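Local coordinates for protein carbohydrate kinase, pfkB family (Enterococcus faecalis, PDB 3KTN) that probably phosphorylates a sugar acid such as 2-keto-3-deoxygluconate, as a magnesium-binding kinase of the PfkB (ribokinase-like) family, at residues F33-A42 with A65-I75; T51-L62 with S76-I87. One frame throughout, in Å; residues are numbered along the deposited sequence.

Interaction 1. Residues F33-A42 with A65-I75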
loop_
_atom_site.group_PDB
_atom_site.type_symbol
_atom_site.label_atom_id
_atom_site.label_comp_id
_atom_site.label_asym_id
_atom_site.label_seq_id
_atom_site.Cartn_x
_atom_site.Cartn_y
_atom_site.Cartn_z
ATOM N N PHE A 33 4.093 -5.450 17.462
ATOM C CA PHE A 33 4.063 -5.894 18.850
ATOM C C PHE A 33 5.240 -5.213 19.513
ATOM O O PHE A 33 6.388 -5.443 19.146
ATOM C CB PHE A 33 4.194 -7.415 18.930
ATOM C CG PHE A 33 2.963 -8.142 18.481
ATOM C CD1 PHE A 33 1.920 -8.383 19.366
ATOM C CD2 PHE A 33 2.821 -8.540 17.154
ATOM C CE1 PHE A 33 0.749 -9.013 18.937
ATOM C CE2 PHE A 33 1.656 -9.169 16.713
ATOM C CZ PHE A 33 0.620 -9.406 17.606
ATOM N N VAL A 34 4.940 -4.344 20.470
ATOM C CA VAL A 34 5.961 -3.602 21.175
ATOM C C VAL A 34 5.702 -3.677 22.683
ATOM O O VAL A 34 4.820 -4.413 23.143
ATOM C CB VAL A 34 5.968 -2.112 20.708
ATOM C CG1 VAL A 34 6.234 -2.036 19.200
ATOM C CG2 VAL A 34 4.626 -1.461 21.019
ATOM N N GLY A 35 6.482 -2.905 23.433
ATOM C CA GLY A 35 6.381 -2.863 24.877
ATOM C C GLY A 35 7.788 -2.671 25.411
ATOM O O GLY A 35 8.750 -3.033 24.729
ATOM N N THR A 36 7.922 -2.092 26.604
ATOM C CA THR A 36 9.244 -1.874 27.200
ATOM C C THR A 36 10.099 -3.138 27.173
ATOM O O THR A 36 11.235 -3.107 26.709
ATOM C CB THR A 36 9.129 -1.381 28.664
ATOM O OG1 THR A 36 8.686 -0.022 28.665
ATOM C CG2 THR A 36 10.479 -1.466 29.388
ATOM N N GLY A 37 9.550 -4.247 27.658
ATOM C CA GLY A 37 10.291 -5.500 27.666
ATOM C C GLY A 37 10.627 -6.017 26.274
ATOM O O GLY A 37 11.684 -6.613 26.059
ATOM N N VAL A 38 9.731 -5.797 25.319
ATOM C CA VAL A 38 9.964 -6.247 23.948
ATOM C C VAL A 38 11.074 -5.418 23.316
ATOM O O VAL A 38 12.016 -5.969 22.741
ATOM C CB VAL A 38 8.675 -6.126 23.098
ATOM C CG1 VAL A 38 8.912 -6.657 21.682
ATOM C CG2 VAL A 38 7.553 -6.902 23.774
ATOM N N ASN A 39 10.978 -4.096 23.447
ATOM C CA ASN A 39 11.978 -3.196 22.867
ATOM C C ASN A 39 13.356 -3.484 23.431
ATOM O O ASN A 39 14.350 -3.546 22.694
ATOM C CB ASN A 39 11.630 -1.725 23.150
ATOM C CG ASN A 39 10.222 -1.360 22.713
ATOM O OD1 ASN A 39 9.611 -2.052 21.894
ATOM N ND2 ASN A 39 9.702 -0.259 23.248
ATOM N N LEU A 40 13.413 -3.639 24.747
ATOM C CA LEU A 40 14.669 -3.911 25.426
ATOM C C LEU A 40 15.302 -5.217 24.959
ATOM O O LEU A 40 16.432 -5.226 24.467
ATOM C CB LEU A 40 14.446 -3.971 26.941
ATOM C CG LEU A 40 15.718 -4.218 27.762
ATOM C CD1 LEU A 40 16.692 -3.066 27.534
ATOM C CD2 LEU A 40 15.378 -4.346 29.245
ATOM N N LEU A 41 14.573 -6.316 25.119
ATOM C CA LEU A 41 15.090 -7.622 24.730
ATOM C C LEU A 41 15.398 -7.735 23.235
ATOM O O LEU A 41 16.366 -8.404 22.843
ATOM C CB LEU A 41 14.109 -8.721 25.145
ATOM C CG LEU A 41 13.800 -8.816 26.644
ATOM C CD1 LEU A 41 12.956 -10.058 26.900
ATOM C CD2 LEU A 41 15.098 -8.861 27.453
ATOM N N ALA A 42 14.582 -7.085 22.405
ATOM C CA ALA A 42 14.786 -7.122 20.958
ATOM C C ALA A 42 16.141 -6.517 20.608
ATOM O O ALA A 42 16.902 -7.089 19.830
ATOM C CB ALA A 42 13.673 -6.353 20.239
ATOM N N ALA A 65 0.348 -14.604 16.837
ATOM C CA ALA A 65 1.077 -13.684 15.971
ATOM C C ALA A 65 2.052 -12.915 16.850
ATOM O O ALA A 65 3.141 -12.553 16.417
ATOM C CB ALA A 65 0.110 -12.726 15.272
ATOM N N GLY A 66 1.660 -12.680 18.101
ATOM C CA GLY A 66 2.523 -11.969 19.028
ATOM C C GLY A 66 3.780 -12.762 19.339
ATOM O O GLY A 66 4.876 -12.212 19.362
ATOM N N LYS A 67 3.632 -14.058 19.592
ATOM C CA LYS A 67 4.795 -14.891 19.878
ATOM C C LYS A 67 5.697 -14.995 18.655
ATOM O O LYS A 67 6.918 -15.035 18.788
ATOM C CB LYS A 67 4.370 -16.290 20.320
ATOM C CG LYS A 67 3.614 -16.302 21.638
ATOM C CD LYS A 67 3.844 -17.593 22.395
ATOM C CE LYS A 67 3.277 -18.791 21.673
ATOM N NZ LYS A 67 3.533 -20.032 22.469
ATOM N N ALA A 68 5.096 -15.041 17.467
ATOM C CA ALA A 68 5.857 -15.120 16.222
ATOM C C ALA A 68 6.725 -13.866 16.091
ATOM O O ALA A 68 7.876 -13.940 15.649
ATOM C CB ALA A 68 4.896 -15.232 15.016
ATOM N N ALA A 69 6.168 -12.717 16.477
ATOM C CA ALA A 69 6.896 -11.447 16.412
ATOM C C ALA A 69 8.069 -11.443 17.393
ATOM O O ALA A 69 9.142 -10.928 17.089
ATOM C CB ALA A 69 5.959 -10.281 16.723
ATOM N N LEU A 70 7.861 -12.010 18.573
ATOM C CA LEU A 70 8.926 -12.072 19.569
ATOM C C LEU A 70 10.091 -12.892 19.020
ATOM O O LEU A 70 11.249 -12.484 19.113
ATOM C CB LEU A 70 8.412 -12.703 20.864
ATOM C CG LEU A 70 7.355 -11.936 21.669
ATOM C CD1 LEU A 70 6.933 -12.779 22.869
ATOM C CD2 LEU A 70 7.916 -10.606 22.141
ATOM N N ARG A 71 9.784 -14.045 18.437
ATOM C CA ARG A 71 10.825 -14.902 17.870
ATOM C C ARG A 71 11.551 -14.190 16.719
ATOM O O ARG A 71 12.779 -14.212 16.642
ATOM C CB ARG A 71 10.216 -16.215 17.369
ATOM C CG ARG A 71 9.590 -17.085 18.459
ATOM C CD ARG A 71 9.280 -18.489 17.923
ATOM N NE ARG A 71 8.331 -18.467 16.809
ATOM C CZ ARG A 71 7.010 -18.560 16.944
ATOM N NH1 ARG A 71 6.468 -18.689 18.146
ATOM N NH2 ARG A 71 6.230 -18.511 15.874
ATOM N N LYS A 72 10.786 -13.560 15.830
ATOM C CA LYS A 72 11.364 -12.840 14.701
ATOM C C LYS A 72 12.413 -11.841 15.178
ATOM O O LYS A 72 13.463 -11.681 14.554
ATOM C CB LYS A 72 10.276 -12.087 13.925
ATOM C CG LYS A 72 10.843 -11.244 12.799
ATOM C CD LYS A 72 9.789 -10.481 12.029
ATOM C CE LYS A 72 10.437 -9.745 10.856
ATOM N NZ LYS A 72 9.448 -8.984 10.044
ATOM N N LEU A 73 12.107 -11.163 16.279
ATOM C CA LEU A 73 13.007 -10.175 16.866
ATOM C C LEU A 73 14.225 -10.825 17.525
ATOM O O LEU A 73 15.176 -10.137 17.888
ATOM C CB LEU A 73 12.255 -9.335 17.901
ATOM C CG LEU A 73 11.163 -8.441 17.314
ATOM C CD1 LEU A 73 10.239 -7.933 18.426
ATOM C CD2 LEU A 73 11.823 -7.291 16.551
ATOM N N GLY A 74 14.187 -12.146 17.680
ATOM C CA GLY A 74 15.300 -12.856 18.279
ATOM C C GLY A 74 15.091 -13.164 19.749
ATOM O O GLY A 74 15.997 -13.649 20.419
ATOM N N ILE A 75 13.894 -12.883 20.255
ATOM C CA ILE A 75 13.570 -13.131 21.656
ATOM C C ILE A 75 12.930 -14.506 21.809
ATOM O O ILE A 75 12.036 -14.874 21.040
ATOM C CB ILE A 75 12.556 -12.086 22.199
ATOM C CG1 ILE A 75 13.060 -10.666 21.942
ATOM C CG2 ILE A 75 12.358 -12.276 23.699
ATOM C CD1 ILE A 75 12.000 -9.612 22.225
#
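The phenyl ring of F33 lies flat on the backbone of helix 61-72 at G66, whose CA stands 3.4 Å from the ring centroid and 11° off the normal, a CH-pi contact over the face. With CG anti to its own carbonyl carbon (chi1 -72°), F33 swings its ring towards that helix. Glycine suits the spot because a CB there would come tight against CE1. The methyl of A69 and the carbonyl O of A65 meet the ring obliquely, A69 CB lying 3.6 Å from F33 CD2. In this way F33, near the end of strand 28-34 of the small four-stranded sheet, reaches the helix of a beta-alpha-beta unit in the large alpha/beta domain of the ribokinase-like fold. Further along, helix 36-46 offers V38, L41 and A42 to the last turns of helix 61-72 and to I75 beyond them. V38 spreads its two branches: CG1, anti to the backbone N (chi1 -178°), meets L73 CD1 at 3.7 Å, while CG2 turns to L70 CD2, both leucines crossing it at about a right angle. A42 is small enough for its CB to come within 4.0 Å of L73 CB. G74, with positive phi, closes the helix in a Schellman motif, and the turn delivers I75 back to helix 36-46. There its CD1 rests 3.7 Å from L41 CB and 3.6 Å from A42 N, whose hydrogen is already given to V38 O.

Interaction 2. Residues T51-L62 with S76-I87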
loop_
_atom_site.group_PDB
_atom_site.type_symbol
_atom_site.label_atom_id
_atom_site.label_comp_id
_atom_site.label_asym_id
_atom_site.label_seq_id
_atom_site.Cartn_x
_atom_site.Cartn_y
_atom_site.Cartn_z
ATOM N N THR A 51 18.121 -13.723 25.056
ATOM C CA THR A 51 17.044 -13.025 25.743
ATOM C C THR A 51 15.754 -13.829 25.775
ATOM O O THR A 51 15.498 -14.650 24.898
ATOM C CB THR A 51 16.758 -11.671 25.056
ATOM O OG1 THR A 51 16.142 -11.901 23.783
ATOM C CG2 THR A 51 18.051 -10.914 24.829
ATOM N N ALA A 52 14.938 -13.579 26.791
ATOM C CA ALA A 52 13.674 -14.274 26.932
ATOM C C ALA A 52 12.693 -13.374 27.667
ATOM O O ALA A 52 13.047 -12.730 28.657
ATOM C CB ALA A 52 13.873 -15.577 27.700
ATOM N N LEU A 53 11.458 -13.327 27.180
ATOM C CA LEU A 53 10.441 -12.496 27.797
ATOM C C LEU A 53 9.499 -13.322 28.658
ATOM O O LEU A 53 8.992 -14.355 28.223
ATOM C CB LEU A 53 9.628 -11.763 26.724
ATOM C CG LEU A 53 8.516 -10.842 27.223
ATOM C CD1 LEU A 53 9.129 -9.703 28.031
ATOM C CD2 LEU A 53 7.733 -10.285 26.035
ATOM N N ILE A 54 9.271 -12.860 29.883
ATOM C CA ILE A 54 8.363 -13.537 30.792
ATOM C C ILE A 54 7.088 -12.707 30.802
ATOM O O ILE A 54 7.088 -11.570 31.263
ATOM C CB ILE A 54 8.938 -13.604 32.226
ATOM C CG1 ILE A 54 10.309 -14.280 32.201
ATOM C CG2 ILE A 54 7.984 -14.372 33.130
ATOM C CD1 ILE A 54 11.037 -14.259 33.537
ATOM N N THR A 55 6.003 -13.277 30.290
ATOM C CA THR A 55 4.735 -12.568 30.225
ATOM C C THR A 55 3.662 -13.561 29.798
ATOM O O THR A 55 3.920 -14.759 29.711
ATOM C CB THR A 55 4.810 -11.433 29.171
ATOM O OG1 THR A 55 3.653 -10.591 29.265
ATOM C CG2 THR A 55 4.876 -12.033 27.777
ATOM N N LYS A 56 2.462 -13.060 29.531
ATOM C CA LYS A 56 1.364 -13.905 29.071
ATOM C C LYS A 56 0.750 -13.300 27.813
ATOM O O LYS A 56 0.746 -12.078 27.635
ATOM C CB LYS A 56 0.250 -14.016 30.123
ATOM C CG LYS A 56 0.661 -14.611 31.466
ATOM C CD LYS A 56 1.079 -16.069 31.359
ATOM C CE LYS A 56 1.413 -16.636 32.745
ATOM N NZ LYS A 56 2.121 -17.944 32.671
ATOM N N LEU A 57 0.237 -14.167 26.950
ATOM C CA LEU A 57 -0.445 -13.749 25.731
ATOM C C LEU A 57 -1.646 -14.669 25.593
ATOM O O LEU A 57 -1.570 -15.851 25.934
ATOM C CB LEU A 57 0.469 -13.867 24.503
ATOM C CG LEU A 57 1.512 -12.753 24.358
ATOM C CD1 LEU A 57 2.388 -13.002 23.130
ATOM C CD2 LEU A 57 0.804 -11.422 24.237
ATOM N N PRO A 58 -2.777 -14.140 25.099
ATOM C CA PRO A 58 -3.970 -14.973 24.946
ATOM C C PRO A 58 -3.747 -16.115 23.972
ATOM O O PRO A 58 -2.959 -15.992 23.025
ATOM C CB PRO A 58 -5.016 -13.982 24.448
ATOM C CG PRO A 58 -4.194 -13.032 23.632
ATOM C CD PRO A 58 -3.005 -12.799 24.531
ATOM N N ALA A 59 -4.437 -17.225 24.216
ATOM C CA ALA A 59 -4.325 -18.385 23.350
ATOM C C ALA A 59 -5.290 -18.221 22.179
ATOM O O ALA A 59 -6.323 -18.884 22.112
ATOM C CB ALA A 59 -4.645 -19.679 24.128
ATOM N N ASN A 60 -4.969 -17.292 21.288
ATOM C CA ASN A 60 -5.768 -17.074 20.092
ATOM C C ASN A 60 -4.806 -16.656 18.980
ATOM O O ASN A 60 -3.600 -16.528 19.216
ATOM C CB ASN A 60 -6.882 -16.033 20.324
ATOM C CG ASN A 60 -6.357 -14.659 20.680
ATOM O OD1 ASN A 60 -5.313 -14.229 20.194
ATOM N ND2 ASN A 60 -7.103 -13.946 21.518
ATOM N N ARG A 61 -5.319 -16.456 17.773
ATOM C CA ARG A 61 -4.462 -16.110 16.645
ATOM C C ARG A 61 -3.651 -14.834 16.836
ATOM O O ARG A 61 -2.529 -14.727 16.336
ATOM C CB ARG A 61 -5.308 -16.041 15.371
ATOM C CG ARG A 61 -5.932 -17.400 15.002
ATOM C CD ARG A 61 -7.057 -17.240 13.993
ATOM N NE ARG A 61 -6.572 -16.774 12.698
ATOM C CZ ARG A 61 -6.029 -17.562 11.776
ATOM N NH1 ARG A 61 -5.906 -18.864 12.008
ATOM N NH2 ARG A 61 -5.607 -17.049 10.624
ATOM N N LEU A 62 -4.205 -13.874 17.565
ATOM C CA LEU A 62 -3.497 -12.625 17.811
ATOM C C LEU A 62 -2.333 -12.903 18.760
ATOM O O LEU A 62 -1.218 -12.399 18.569
ATOM C CB LEU A 62 -4.443 -11.590 18.418
ATOM C CG LEU A 62 -3.873 -10.179 18.573
ATOM C CD1 LEU A 62 -3.566 -9.587 17.200
ATOM C CD2 LEU A 62 -4.890 -9.308 19.310
ATOM N N SER A 76 13.390 -15.268 22.798
ATOM C CA SER A 76 12.823 -16.586 23.050
ATOM C C SER A 76 11.422 -16.385 23.614
ATOM O O SER A 76 11.202 -15.510 24.454
ATOM C CB SER A 76 13.664 -17.351 24.076
ATOM O OG SER A 76 12.999 -18.543 24.468
ATOM N N ASP A 77 10.480 -17.203 23.158
ATOM C CA ASP A 77 9.103 -17.120 23.618
ATOM C C ASP A 77 8.780 -18.309 24.532
ATOM O O ASP A 77 7.617 -18.572 24.823
ATOM C CB ASP A 77 8.157 -17.129 22.407
ATOM C CG ASP A 77 8.180 -18.456 21.662
ATOM O OD1 ASP A 77 9.191 -19.179 21.772
ATOM O OD2 ASP A 77 7.198 -18.778 20.963
ATOM N N GLN A 78 9.812 -19.019 24.979
ATOM C CA GLN A 78 9.624 -20.190 25.839
ATOM C C GLN A 78 8.855 -19.889 27.123
ATOM O O GLN A 78 8.049 -20.704 27.570
ATOM C CB GLN A 78 10.978 -20.809 26.196
ATOM C CG GLN A 78 11.892 -19.884 26.994
ATOM C CD GLN A 78 13.255 -20.496 27.268
ATOM O OE1 GLN A 78 13.353 -21.603 27.806
ATOM N NE2 GLN A 78 14.314 -19.776 26.906
ATOM N N TRP A 79 9.092 -18.721 27.713
ATOM C CA TRP A 79 8.410 -18.364 28.949
ATOM C C TRP A 79 7.192 -17.465 28.775
ATOM O O TRP A 79 6.765 -16.803 29.718
ATOM C CB TRP A 79 9.400 -17.740 29.941
ATOM C CG TRP A 79 10.506 -18.692 30.306
ATOM C CD1 TRP A 79 10.405 -20.050 30.436
ATOM C CD2 TRP A 79 11.873 -18.365 30.576
ATOM N NE1 TRP A 79 11.622 -20.589 30.764
ATOM C CE2 TRP A 79 12.545 -19.581 30.854
ATOM C CE3 TRP A 79 12.600 -17.168 30.604
ATOM C CZ2 TRP A 79 13.910 -19.632 31.166
ATOM C CZ3 TRP A 79 13.958 -17.217 30.914
ATOM C CH2 TRP A 79 14.599 -18.445 31.187
ATOM N N VAL A 80 6.643 -17.433 27.564
ATOM C CA VAL A 80 5.439 -16.654 27.298
ATOM C C VAL A 80 4.295 -17.648 27.456
ATOM O O VAL A 80 4.154 -18.555 26.638
ATOM C CB VAL A 80 5.410 -16.097 25.852
ATOM C CG1 VAL A 80 4.094 -15.383 25.605
ATOM C CG2 VAL A 80 6.578 -15.147 25.625
ATOM N N GLY A 81 3.484 -17.485 28.497
ATOM C CA GLY A 81 2.385 -18.409 28.730
ATOM C C GLY A 81 1.068 -17.941 28.148
ATOM O O GLY A 81 0.955 -16.799 27.702
ATOM N N GLU A 82 0.070 -18.821 28.150
ATOM C CA GLU A 82 -1.246 -18.481 27.622
ATOM C C GLU A 82 -2.150 -18.052 28.763
ATOM O O GLU A 82 -2.143 -18.660 29.824
ATOM C CB GLU A 82 -1.876 -19.683 26.911
ATOM C CG GLU A 82 -0.958 -20.379 25.931
ATOM C CD GLU A 82 -1.654 -21.498 25.176
ATOM O OE1 GLU A 82 -2.440 -22.249 25.795
ATOM O OE2 GLU A 82 -1.405 -21.631 23.961
ATOM N N LYS A 83 -2.935 -17.008 28.536
ATOM C CA LYS A 83 -3.834 -16.504 29.557
ATOM C C LYS A 83 -4.669 -15.371 28.975
ATOM O O LYS A 83 -4.230 -14.678 28.057
ATOM C CB LYS A 83 -3.021 -15.982 30.744
ATOM C CG LYS A 83 -3.846 -15.401 31.875
ATOM C CD LYS A 83 -3.822 -16.302 33.102
ATOM C CE LYS A 83 -4.628 -15.697 34.247
ATOM N NZ LYS A 83 -4.618 -16.568 35.459
ATOM N N GLY A 84 -5.871 -15.191 29.509
ATOM C CA GLY A 84 -6.734 -14.121 29.054
ATOM C C GLY A 84 -7.175 -14.220 27.612
ATOM O O GLY A 84 -7.120 -15.287 27.005
ATOM N N ASP A 85 -7.608 -13.089 27.064
ATOM C CA ASP A 85 -8.091 -13.031 25.691
ATOM C C ASP A 85 -7.691 -11.735 24.997
ATOM O O ASP A 85 -7.641 -11.661 23.770
ATOM C CB ASP A 85 -9.616 -13.115 25.688
ATOM C CG ASP A 85 -10.132 -14.337 26.406
ATOM O OD1 ASP A 85 -9.993 -15.452 25.857
ATOM O OD2 ASP A 85 -10.670 -14.180 27.523
ATOM N N HIS A 86 -7.394 -10.723 25.798
ATOM C CA HIS A 86 -7.078 -9.396 25.304
ATOM C C HIS A 86 -5.603 -9.001 25.368
ATOM O O HIS A 86 -4.836 -9.508 26.190
ATOM C CB HIS A 86 -7.931 -8.409 26.113
ATOM C CG HIS A 86 -7.774 -6.973 25.718
ATOM N ND1 HIS A 86 -8.373 -6.441 24.595
ATOM C CD2 HIS A 86 -7.148 -5.944 26.335
ATOM C CE1 HIS A 86 -8.127 -5.145 24.541
ATOM N NE2 HIS A 86 -7.386 -4.817 25.585
ATOM N N ILE A 87 -5.206 -8.099 24.476
ATOM C CA ILE A 87 -3.844 -7.578 24.470
ATOM C C ILE A 87 -3.971 -6.056 24.501
ATOM O O ILE A 87 -4.818 -5.485 23.806
ATOM C CB ILE A 87 -3.053 -8.007 23.211
ATOM C CG1 ILE A 87 -2.916 -9.530 23.173
ATOM C CG2 ILE A 87 -1.663 -7.375 23.234
ATOM C CD1 ILE A 87 -2.079 -10.051 22.006
HETATM O O HOH W 1 10.339 -16.358 26.898
HETATM O O HOH W 2 4.810 -17.720 31.486
HETATM O O HOH W 3 -5.705 -17.558 26.646
#
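Water 1 is gripped by three backbone groups: it donates to L53 O and to S76 O, the latter at 2.7 Å, and accepts from W79 N. It thereby ties strand 50-57 to the loop leading into strand 80-82, where the register slips by one residue between the single bridge of A52 with S76 and the parallel ladder of T55, K56 and L57 with V80, G81 and E82. Before the slip, S76 N donates to T51 O; beyond it, G81 N bonds T55 O, and L57 N reaches G81 O at 2.8 Å. K83 N comes to L57 O from well above the carbonyl plane. This is the parallel pairing of a beta-alpha-beta crossover, with strand 80-82 at the edge of the large sheet and helix 61-72 as the connection.

W79, in the type I turn before the strand, brings its six-membered ring obliquely to the methyl of A52, CE3 to CB 3.5 Å. On the face of T55 and L57, V80 turns CG1 anti to its backbone N (chi1 176°), so that this methyl meets L57 CD1 at 3.8 Å. G81 suits the other face, because a CB would collide with K56 NZ. That ammonium bonds water 2, itself held by W79 O, as well as D120 O, and makes a cation-pi contact with Y121. Farther on, I87 CG1 packs against P58 CD at 3.5 Å, and its CD1 touches L62. Proline brings an apolar ring without an N-H to this turn, and N60, at the N-cap, accepts through OD1 from G63 N and more weakly from L62 N. Direct bonds thus hold the regular ladder, whereas at the register slip a water takes up L53 O, S76 O and W79 N.

How the interactions relate
The segments of the two interactions alternate along the chain: 33-42, 51-62, 65-75, then 76-87. Helix 36-46 leads into strand 50-57, then helix 61-72 and edge strand 80-82. The centres lie about 11 Å apart, and both interactions draw on helix 61-72. Interaction 1 sets that helix against helix 36-46, while interaction 2 pairs the two strands that it connects. The two contacts meet directly where L41 CD1 packs against A52 O and where R71 forms a salt bridge with D77. Helix pair and sheet edge are thus continuous in the large domain, and interaction 1 also reaches the small sheet through F33. Both interactions also come into contact with a second subunit, which links them to the assembly.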